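Local atomic coordinates of beta-galactosidase (Bacillus circulans, PDB entry 4MAD), a protein that probably hydrolyses terminal non-reducing beta-D-galactose residues in beta-D-galactosides, as a member of glycoside hydrolase family 35. Residues A[64-69]-A[109-114]; A[254-259]-A[309-314]; A[417-422]-A[457-462]. One frame throughout, in Å; residues are numbered along the deposited sequence.

Overall arrangement
All three contacts are buried, but they join different parts of the enzyme. Interactions 1 and 2 lie in the (beta/alpha)8 barrel, interaction 3 in the first all-beta domain. Interaction 1, whose centre lies about 7 Å from that of the chain, packs a strand end against a loop through aromatic and aliphatic groups, next to the predicted nucleophile. Interaction 2 ties two barrel loops together with one direct hydrogen bond, two waters and an indole face. Interaction 3 joins two strand ends by backbone bonds and one from the Asp-418 carboxylate, with salt bridges around it. Segment 109-114 touches both others: Glu-112 probably hydrogen-bonds Tyr-313, and Glu-114 forms a salt bridge with Arg-461, linking barrel to beta domain.

Interaction 1 of 3, residues A[64-69]-A[109-114]; sequences ETYVAW and ICAEWE
Tyr-66, the last residue of barrel strand 62-66, lays its ring over Ile-109 in the loop that follows barrel strand 100-104, and the two segments share no direct hydrogen bond. Starting at the root, Tyr-66 CB lies 3.8 Å from Ile-109 CD1. CG is anti to the carbonyl carbon (chi1 -77°), which swings the ring onto the 109-114 loop, and lies against Ile-109 CB. Tyr-66 CD1 rests 3.4 Å from the same CB. That methine carbon stands only 24° off the ring normal, a CH-pi contact over the face, though displaced toward the rim. On CE2 the neighbour is the methyl of Ala-111, with CE2 to CB at 3.4 Å, and CD2 shares that methyl. Further out, the carbonyl oxygen of Ile-109 lies over the same face as Ile-109 CB; CE1 meets this O, and Tyr-66 CZ is 3.1 Å from it. At the tip, Tyr-66 OH accepts a hydrogen bond of 2.9 Å from a water, which in turn takes a weak one from Ala-111 N; OH also bonds to Asn-170. The ring is thus set by packing along its length and by polar partners at its hydroxyl. The nearest atoms of its side chain and that of Glu-247, the predicted nucleophile, are about 3 Å apart. Alongside, Ile-109 CG2 touches Val-67 O at 3.4 Å, and Ala-68 CB lies 3.9 Å from NE1 of Trp-113, an atom whose hydrogen bond goes to Asn-70. The contact sits at the C-terminal end of the barrel strands, where the active site of this fold lies: strand 62-66 runs between strands 34-38 and 100-104, Ala-68 is the N-cap residue of helix 69-72, and Val-67 turns its side chain to Tyr-144 and Leu-148 on helix 135-152.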
loop_
_atom_site.group_PDB
_atom_site.type_symbol
_atom_site.label_atom_id
_atom_site.label_comp_id
_atom_site.label_asym_id
_atom_site.label_seq_id
_atom_site.Cartn_x
_atom_site.Cartn_y
_atom_site.Cartn_z
ATOM N N GLU A 64 14.594 1.723 -8.167
ATOM C CA GLU A 64 14.115 0.417 -7.911
ATOM C C GLU A 64 12.643 0.497 -7.585
ATOM O O GLU A 64 12.264 1.303 -6.809
ATOM C CB GLU A 64 14.861 -0.211 -6.745
ATOM C CG GLU A 64 14.350 -1.520 -6.270
ATOM C CD GLU A 64 13.220 -1.344 -5.267
ATOM O OE1 GLU A 64 13.396 -0.654 -4.276
ATOM O OE2 GLU A 64 12.164 -1.895 -5.526
ATOM N N THR A 65 11.856 -0.379 -8.182
ATOM C CA THR A 65 10.469 -0.453 -7.854
ATOM C C THR A 65 9.995 -1.880 -7.713
ATOM O O THR A 65 10.423 -2.720 -8.402
ATOM C CB THR A 65 9.591 0.228 -8.900
ATOM O OG1 THR A 65 8.242 0.285 -8.456
ATOM C CG2 THR A 65 9.665 -0.522 -10.187
ATOM N N TYR A 66 9.067 -2.100 -6.805
ATOM C CA TYR A 66 8.278 -3.296 -6.772
ATOM C C TYR A 66 7.260 -3.270 -7.901
ATOM O O TYR A 66 7.053 -2.252 -8.474
ATOM C CB TYR A 66 7.484 -3.401 -5.485
ATOM C CG TYR A 66 8.217 -3.824 -4.257
ATOM C CD1 TYR A 66 8.872 -5.016 -4.182
ATOM C CD2 TYR A 66 8.170 -3.054 -3.126
ATOM C CE1 TYR A 66 9.506 -5.396 -3.017
ATOM C CE2 TYR A 66 8.784 -3.426 -2.009
ATOM C CZ TYR A 66 9.459 -4.603 -1.929
ATOM O OH TYR A 66 10.095 -4.956 -0.775
ATOM N N VAL A 67 6.662 -4.423 -8.192
ATOM C CA VAL A 67 5.500 -4.540 -9.066
ATOM C C VAL A 67 4.309 -5.051 -8.271
ATOM O O VAL A 67 4.421 -6.044 -7.685
ATOM C CB VAL A 67 5.703 -5.564 -10.194
ATOM C CG1 VAL A 67 4.549 -5.566 -11.061
ATOM C CG2 VAL A 67 6.971 -5.278 -10.992
ATOM N N ALA A 68 3.169 -4.376 -8.338
ATOM C CA ALA A 68 2.039 -4.676 -7.511
ATOM C C ALA A 68 1.045 -5.553 -8.288
ATOM O O ALA A 68 0.304 -5.077 -9.065
ATOM C CB ALA A 68 1.387 -3.406 -7.088
ATOM N N TRP A 69 1.040 -6.837 -8.012
ATOM C CA TRP A 69 0.196 -7.759 -8.736
ATOM C C TRP A 69 -1.270 -7.378 -8.619
ATOM O O TRP A 69 -1.927 -7.322 -9.565
ATOM C CB TRP A 69 0.416 -9.170 -8.174
ATOM C CG TRP A 69 -0.324 -10.302 -8.821
ATOM C CD1 TRP A 69 -1.160 -10.249 -9.873
ATOM C CD2 TRP A 69 -0.300 -11.674 -8.405
ATOM N NE1 TRP A 69 -1.641 -11.503 -10.168
ATOM C CE2 TRP A 69 -1.120 -12.389 -9.273
ATOM C CE3 TRP A 69 0.357 -12.362 -7.406
ATOM C CZ2 TRP A 69 -1.298 -13.747 -9.150
ATOM C CZ3 TRP A 69 0.170 -13.729 -7.300
ATOM C CH2 TRP A 69 -0.640 -14.388 -8.163
ATOM N N ILE A 109 5.306 -8.642 -2.514
ATOM C CA ILE A 109 6.208 -7.515 -2.395
ATOM C C ILE A 109 6.230 -6.896 -0.994
ATOM O O ILE A 109 7.080 -6.168 -0.656
ATOM C CB ILE A 109 5.882 -6.455 -3.438
ATOM C CG1 ILE A 109 4.464 -5.939 -3.253
ATOM C CG2 ILE A 109 6.047 -7.002 -4.861
ATOM C CD1 ILE A 109 4.219 -4.635 -3.862
ATOM N N CYS A 110 5.288 -7.307 -0.175
ATOM C CA CYS A 110 5.248 -6.820 1.193
ATOM C C CYS A 110 5.020 -5.330 0.993
ATOM O O CYS A 110 4.058 -4.944 0.448
ATOM C CB CYS A 110 6.525 -7.112 1.928
ATOM S SG CYS A 110 6.378 -6.791 3.669
ATOM N N ALA A 111 5.956 -4.513 1.470
ATOM C CA ALA A 111 5.992 -3.082 1.152
ATOM C C ALA A 111 5.008 -2.167 1.898
ATOM O O ALA A 111 5.025 -0.953 1.696
ATOM C CB ALA A 111 5.856 -2.879 -0.356
ATOM N N GLU A 112 4.158 -2.732 2.747
ATOM C CA GLU A 112 3.193 -1.943 3.475
ATOM C C GLU A 112 2.013 -1.616 2.560
ATOM O O GLU A 112 1.494 -0.564 2.633
ATOM C CB GLU A 112 3.823 -0.666 4.006
ATOM C CG GLU A 112 4.702 -0.840 5.185
ATOM C CD GLU A 112 6.064 -1.321 4.830
ATOM O OE1 GLU A 112 6.769 -0.638 4.156
ATOM O OE2 GLU A 112 6.474 -2.341 5.277
ATOM N N TRP A 113 1.681 -2.545 1.690
ATOM C CA TRP A 113 0.683 -2.417 0.640
ATOM C C TRP A 113 -0.346 -3.535 0.766
ATOM O O TRP A 113 -0.003 -4.602 1.125
ATOM C CB TRP A 113 1.376 -2.543 -0.725
ATOM C CG TRP A 113 0.581 -2.328 -1.928
ATOM C CD1 TRP A 113 0.135 -3.280 -2.786
ATOM C CD2 TRP A 113 0.189 -1.091 -2.494
ATOM N NE1 TRP A 113 -0.536 -2.737 -3.796
ATOM C CE2 TRP A 113 -0.552 -1.386 -3.640
ATOM C CE3 TRP A 113 0.320 0.234 -2.116
ATOM C CZ2 TRP A 113 -1.096 -0.402 -4.428
ATOM C CZ3 TRP A 113 -0.251 1.183 -2.892
ATOM C CH2 TRP A 113 -0.922 0.873 -4.040
ATOM N N GLU A 114 -1.573 -3.285 0.350
ATOM C CA GLU A 114 -2.654 -4.201 0.640
ATOM C C GLU A 114 -2.251 -5.630 0.261
ATOM O O GLU A 114 -1.872 -5.873 -0.823
ATOM C CB GLU A 114 -3.881 -3.804 -0.192
ATOM C CG GLU A 114 -5.167 -3.637 0.546
ATOM C CD GLU A 114 -5.954 -4.909 0.717
ATOM O OE1 GLU A 114 -6.754 -4.962 1.636
ATOM O OE2 GLU A 114 -5.738 -5.797 -0.072
HETATM O O HOH W 1 8.719 -4.573 1.714
#

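Interaction 2 of 3, residues A[254-259]-A[309-314]; sequences DHWGEE and TITSYD
Two loops of the (beta/alpha)8 barrel meet here, with the type II beta turn from His-255 to Glu-258 packing its Trp-256 against Ile-310. The turn is closed by Glu-258 N bonding to His-255 O at 3.1 Å, and Gly-257 takes backbone angles (phi 93°) at which a side chain would collide with the carbonyl O of Trp-256. At Asp-254, just before the turn, the backbone O accepts from Ile-310 N at 3.1 Å, with a fairly straight N-H...O angle of 160°, beside a single backbone bridge between His-255 and Thr-309. CG2 of Ile-310 sits over the centre of the indole, 3.8 Å from the centroid of the five-membered ring of Trp-256, a CH-pi contact. The other branch runs alongside Asp-254: Ile-310 CD1 touches Asp-254 CB at 3.5 Å, while the carboxylate turns to His-260 and His-261. An alanine in place of Trp-256 would take away the indole and is likely to leave Ile-310 CG2 without its ring face and the water at Thr-309 O without its N-H donor. One water accepts from Asp-254 N and donates to Ser-312 O; the other accepts from Trp-256 NE1, in the ring plane, at 2.8 Å and donates to Thr-309 O at 2.7 Å.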
loop_
_atom_site.group_PDB
_atom_site.type_symbol
_atom_site.label_atom_id
_atom_site.label_comp_id
_atom_site.label_asym_id
_atom_site.label_seq_id
_atom_site.Cartn_x
_atom_site.Cartn_y
_atom_site.Cartn_z
ATOM N N ASP A 254 4.127 4.601 9.220
ATOM C CA ASP A 254 3.240 4.813 10.341
ATOM C C ASP A 254 1.981 3.939 10.261
ATOM O O ASP A 254 1.456 3.721 9.230
ATOM C CB ASP A 254 2.744 6.242 10.363
ATOM C CG ASP A 254 3.827 7.250 10.585
ATOM O OD1 ASP A 254 4.856 6.895 11.088
ATOM O OD2 ASP A 254 3.596 8.401 10.257
ATOM N N HIS A 255 1.540 3.493 11.432
ATOM C CA HIS A 255 0.212 2.936 11.627
ATOM C C HIS A 255 -0.721 3.965 12.295
ATOM O O HIS A 255 -0.285 4.780 13.038
ATOM C CB HIS A 255 0.238 1.715 12.545
ATOM C CG HIS A 255 1.207 0.632 12.168
ATOM N ND1 HIS A 255 1.120 -0.079 11.002
ATOM C CD2 HIS A 255 2.229 0.089 12.845
ATOM C CE1 HIS A 255 2.051 -0.999 10.968
ATOM N NE2 HIS A 255 2.719 -0.940 12.090
ATOM N N TRP A 256 -2.016 3.854 12.085
ATOM C CA TRP A 256 -2.907 4.782 12.729
ATOM C C TRP A 256 -2.735 4.670 14.254
ATOM O O TRP A 256 -2.611 3.639 14.764
ATOM C CB TRP A 256 -4.371 4.536 12.324
ATOM C CG TRP A 256 -4.643 4.839 10.911
ATOM C CD1 TRP A 256 -4.862 3.973 9.925
ATOM C CD2 TRP A 256 -4.741 6.136 10.325
ATOM N NE1 TRP A 256 -5.091 4.617 8.755
ATOM C CE2 TRP A 256 -5.020 5.960 8.970
ATOM C CE3 TRP A 256 -4.639 7.427 10.817
ATOM C CZ2 TRP A 256 -5.179 7.032 8.106
ATOM C CZ3 TRP A 256 -4.775 8.466 9.957
ATOM C CH2 TRP A 256 -5.035 8.268 8.617
ATOM N N GLY A 257 -2.683 5.799 14.919
ATOM C CA GLY A 257 -2.503 5.859 16.342
ATOM C C GLY A 257 -1.080 5.994 16.863
ATOM O O GLY A 257 -0.883 6.262 18.011
ATOM N N GLU A 258 -0.118 5.809 15.975
ATOM C CA GLU A 258 1.302 5.993 16.274
ATOM C C GLU A 258 1.769 7.425 16.187
ATOM O O GLU A 258 1.136 8.193 15.596
ATOM C CB GLU A 258 2.138 5.112 15.392
ATOM C CG GLU A 258 2.024 3.701 15.751
ATOM C CD GLU A 258 2.679 2.751 14.797
ATOM O OE1 GLU A 258 3.232 3.165 13.782
ATOM O OE2 GLU A 258 2.601 1.580 15.084
ATOM N N GLU A 259 2.895 7.733 16.812
ATOM C CA GLU A 259 3.638 8.934 16.577
ATOM C C GLU A 259 4.308 8.810 15.205
ATOM O O GLU A 259 4.681 7.738 14.832
ATOM C CB GLU A 259 4.674 9.153 17.667
ATOM C CG GLU A 259 5.671 10.198 17.307
ATOM C CD GLU A 259 6.659 10.560 18.421
ATOM O OE1 GLU A 259 6.959 9.684 19.207
ATOM O OE2 GLU A 259 7.101 11.702 18.431
ATOM N N THR A 309 -1.694 0.446 8.333
ATOM C CA THR A 309 -0.793 1.472 7.890
ATOM C C THR A 309 -1.598 2.664 7.367
ATOM O O THR A 309 -2.644 2.473 6.859
ATOM C CB THR A 309 0.140 0.909 6.813
ATOM O OG1 THR A 309 1.027 -0.041 7.396
ATOM C CG2 THR A 309 0.940 2.018 6.146
ATOM N N ILE A 310 -1.081 3.865 7.542
ATOM C CA ILE A 310 -1.791 5.067 7.206
ATOM C C ILE A 310 -1.791 5.357 5.700
ATOM O O ILE A 310 -1.149 4.727 4.957
ATOM C CB ILE A 310 -1.233 6.323 7.930
ATOM C CG1 ILE A 310 0.183 6.633 7.510
ATOM C CG2 ILE A 310 -1.290 6.157 9.458
ATOM C CD1 ILE A 310 0.674 7.935 8.099
ATOM N N THR A 311 -2.547 6.358 5.304
ATOM C CA THR A 311 -2.595 6.751 3.915
ATOM C C THR A 311 -1.268 7.295 3.330
ATOM O O THR A 311 -0.837 6.861 2.322
ATOM C CB THR A 311 -3.668 7.837 3.699
ATOM O OG1 THR A 311 -4.898 7.338 4.106
ATOM C CG2 THR A 311 -3.702 8.237 2.223
ATOM N N SER A 312 -0.671 8.252 4.001
ATOM C CA SER A 312 0.582 8.800 3.591
ATOM C C SER A 312 1.662 7.740 3.631
ATOM O O SER A 312 1.755 7.016 4.555
ATOM C CB SER A 312 1.055 9.932 4.518
ATOM O OG SER A 312 2.363 10.357 4.255
ATOM N N TYR A 313 2.489 7.714 2.609
ATOM C CA TYR A 313 3.717 6.935 2.582
ATOM C C TYR A 313 4.951 7.810 2.467
ATOM O O TYR A 313 5.875 7.432 1.866
ATOM C CB TYR A 313 3.694 5.872 1.526
ATOM C CG TYR A 313 4.505 4.635 1.788
ATOM C CD1 TYR A 313 4.337 3.863 2.919
ATOM C CD2 TYR A 313 5.401 4.201 0.870
ATOM C CE1 TYR A 313 5.076 2.746 3.116
ATOM C CE2 TYR A 313 6.119 3.087 1.071
ATOM C CZ TYR A 313 5.967 2.340 2.189
ATOM O OH TYR A 313 6.687 1.196 2.300
ATOM N N ASP A 314 4.923 8.947 3.124
ATOM C CA ASP A 314 5.971 9.925 3.035
ATOM C C ASP A 314 7.235 9.241 3.450
ATOM O O ASP A 314 8.153 9.345 2.781
ATOM C CB ASP A 314 5.656 11.059 4.011
ATOM C CG ASP A 314 6.757 12.134 4.118
ATOM O OD1 ASP A 314 6.536 13.210 3.607
ATOM O OD2 ASP A 314 7.744 11.896 4.785
HETATM O O HOH W 2 3.649 5.861 6.556
HETATM O O HOH W 3 -5.126 3.407 6.259
#

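Interaction 3 of 3, residues A[417-422]-A[457-462]; sequences HDRGQV and ENMGRI
A cis peptide bond leads into Asp-418, itself part of a classic beta bulge in which Asp-418 and Arg-419 both face Glu-457 on the partner strand. Two bonds grip Glu-457 through its backbone. Its N donates to Arg-419 O at 2.9 Å, and its O accepts from Asp-418 N at 3.0 Å, nearly straight at 170°. The Asp-418 side chain then reaches past the strand end: with CG anti to the carbonyl carbon (chi1 -43°), OD2 takes a hydrogen bond from Met-459 N at 3.0 Å on its anti lone pair, away from OD1. The carboxylate also forms salt bridges, OD2 with Lys-472 and OD1 with Arg-434, so its charge is probably well balanced. Met-459 bends at its last torsion (chi3 75°) and crosses both neighbours, its SD 3.8 Å from Arg-419 CB and 3.9 Å from Asp-418 CB. An Asx turn shapes the chain beyond, where Gly-460 N donates to Asn-458 OD1. One water links Arg-419 NH1, which donates to it at 3.0 Å, to Glu-457 OE1; Arg-419 also hydrogen-bonds His-579, while Glu-457 forms salt bridges with Lys-537 and Arg-549. Strand 419-424 runs between strands 449-457 and 427-433 of an antiparallel sheet, while Met-459 packs on Tyr-306 of the barrel domain and Lys-537 of strand 537-542.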
loop_
_atom_site.group_PDB
_atom_site.type_symbol
_atom_site.label_atom_id
_atom_site.label_comp_id
_atom_site.label_asym_id
_atom_site.label_seq_id
_atom_site.Cartn_x
_atom_site.Cartn_y
_atom_site.Cartn_z
ATOM N N HIS A 417 -13.192 -8.321 10.789
ATOM C CA HIS A 417 -12.004 -7.939 10.101
ATOM C C HIS A 417 -12.336 -6.759 9.198
ATOM O O HIS A 417 -12.693 -6.970 8.070
ATOM C CB HIS A 417 -11.499 -9.106 9.254
ATOM C CG HIS A 417 -10.818 -10.182 10.029
ATOM N ND1 HIS A 417 -10.184 -11.240 9.430
ATOM C CD2 HIS A 417 -10.637 -10.343 11.354
ATOM C CE1 HIS A 417 -9.636 -11.997 10.349
ATOM N NE2 HIS A 417 -9.918 -11.490 11.525
ATOM N N ASP A 418 -12.202 -5.539 9.687
ATOM C CA ASP A 418 -11.570 -5.216 10.942
ATOM C C ASP A 418 -12.299 -4.298 11.940
ATOM O O ASP A 418 -11.886 -4.164 13.041
ATOM C CB ASP A 418 -10.229 -4.625 10.602
ATOM C CG ASP A 418 -9.549 -5.377 9.511
ATOM O OD1 ASP A 418 -9.227 -6.511 9.762
ATOM O OD2 ASP A 418 -9.377 -4.862 8.428
ATOM N N ARG A 419 -13.357 -3.665 11.471
ATOM C CA ARG A 419 -14.140 -2.747 12.254
ATOM C C ARG A 419 -15.568 -2.727 11.750
ATOM O O ARG A 419 -15.809 -2.762 10.584
ATOM C CB ARG A 419 -13.583 -1.361 12.113
ATOM C CG ARG A 419 -13.931 -0.428 13.197
ATOM C CD ARG A 419 -13.089 0.818 13.068
ATOM N NE ARG A 419 -13.315 1.804 14.103
ATOM C CZ ARG A 419 -14.194 2.792 14.032
ATOM N NH1 ARG A 419 -14.999 2.947 13.008
ATOM N NH2 ARG A 419 -14.281 3.642 15.006
ATOM N N GLY A 420 -16.499 -2.651 12.659
ATOM C CA GLY A 420 -17.849 -2.526 12.209
ATOM C C GLY A 420 -18.752 -1.727 13.099
ATOM O O GLY A 420 -18.568 -1.701 14.278
ATOM N N GLN A 421 -19.752 -1.147 12.479
ATOM C CA GLN A 421 -20.767 -0.386 13.133
ATOM C C GLN A 421 -22.083 -1.154 13.072
ATOM O O GLN A 421 -22.489 -1.570 12.049
ATOM C CB GLN A 421 -20.941 0.937 12.434
ATOM C CG GLN A 421 -19.733 1.843 12.507
ATOM C CD GLN A 421 -19.790 3.006 11.482
ATOM O OE1 GLN A 421 -19.307 2.906 10.396
ATOM N NE2 GLN A 421 -20.400 4.075 11.873
ATOM N N VAL A 422 -22.684 -1.341 14.229
ATOM C CA VAL A 422 -23.832 -2.150 14.391
ATOM C C VAL A 422 -25.105 -1.325 14.645
ATOM O O VAL A 422 -25.115 -0.463 15.414
ATOM C CB VAL A 422 -23.628 -3.136 15.559
ATOM C CG1 VAL A 422 -24.740 -4.077 15.669
ATOM C CG2 VAL A 422 -22.374 -3.850 15.397
ATOM N N GLU A 457 -15.671 -2.381 7.760
ATOM C CA GLU A 457 -14.598 -1.805 7.027
ATOM C C GLU A 457 -13.424 -2.779 6.953
ATOM O O GLU A 457 -12.984 -3.246 7.935
ATOM C CB GLU A 457 -14.100 -0.511 7.647
ATOM C CG GLU A 457 -13.136 0.216 6.784
ATOM C CD GLU A 457 -12.609 1.536 7.399
ATOM O OE1 GLU A 457 -12.973 1.857 8.509
ATOM O OE2 GLU A 457 -11.839 2.220 6.752
ATOM N N ASN A 458 -12.942 -3.020 5.737
ATOM C CA ASN A 458 -11.683 -3.680 5.476
ATOM C C ASN A 458 -10.680 -2.548 5.592
ATOM O O ASN A 458 -10.607 -1.739 4.729
ATOM C CB ASN A 458 -11.597 -4.183 4.020
ATOM C CG ASN A 458 -10.185 -4.586 3.570
ATOM O OD1 ASN A 458 -9.236 -4.421 4.236
ATOM N ND2 ASN A 458 -10.085 -5.033 2.361
ATOM N N MET A 459 -9.913 -2.544 6.663
ATOM C CA MET A 459 -8.972 -1.479 6.964
ATOM C C MET A 459 -7.585 -1.676 6.340
ATOM O O MET A 459 -6.695 -0.944 6.601
ATOM C CB MET A 459 -8.868 -1.295 8.467
ATOM C CG MET A 459 -10.140 -0.916 9.136
ATOM S SD MET A 459 -9.994 -0.745 10.912
ATOM C CE MET A 459 -9.166 0.754 11.006
ATOM N N GLY A 460 -7.493 -2.726 5.549
ATOM C CA GLY A 460 -6.306 -3.174 4.874
ATOM C C GLY A 460 -5.727 -4.534 5.196
ATOM O O GLY A 460 -5.557 -4.839 6.325
ATOM N N ARG A 461 -5.482 -5.314 4.156
ATOM C CA ARG A 461 -4.993 -6.653 4.330
ATOM C C ARG A 461 -3.540 -6.662 4.757
ATOM O O ARG A 461 -2.759 -6.007 4.194
ATOM C CB ARG A 461 -5.192 -7.528 3.088
ATOM C CG ARG A 461 -6.619 -7.864 2.753
ATOM C CD ARG A 461 -6.837 -9.009 1.770
ATOM N NE ARG A 461 -8.255 -9.183 1.515
ATOM C CZ ARG A 461 -8.946 -8.346 0.792
ATOM N NH1 ARG A 461 -8.334 -7.338 0.211
ATOM N NH2 ARG A 461 -10.215 -8.523 0.619
ATOM N N ILE A 462 -3.259 -7.466 5.758
ATOM C CA ILE A 462 -1.962 -7.673 6.317
ATOM C C ILE A 462 -0.973 -8.075 5.231
ATOM O O ILE A 462 -1.269 -8.787 4.362
ATOM C CB ILE A 462 -1.997 -8.768 7.400
ATOM C CG1 ILE A 462 -2.662 -8.210 8.635
ATOM C CG2 ILE A 462 -0.625 -9.227 7.770
ATOM C CD1 ILE A 462 -3.185 -9.211 9.553
HETATM O O HOH W 4 -14.975 1.344 10.478
#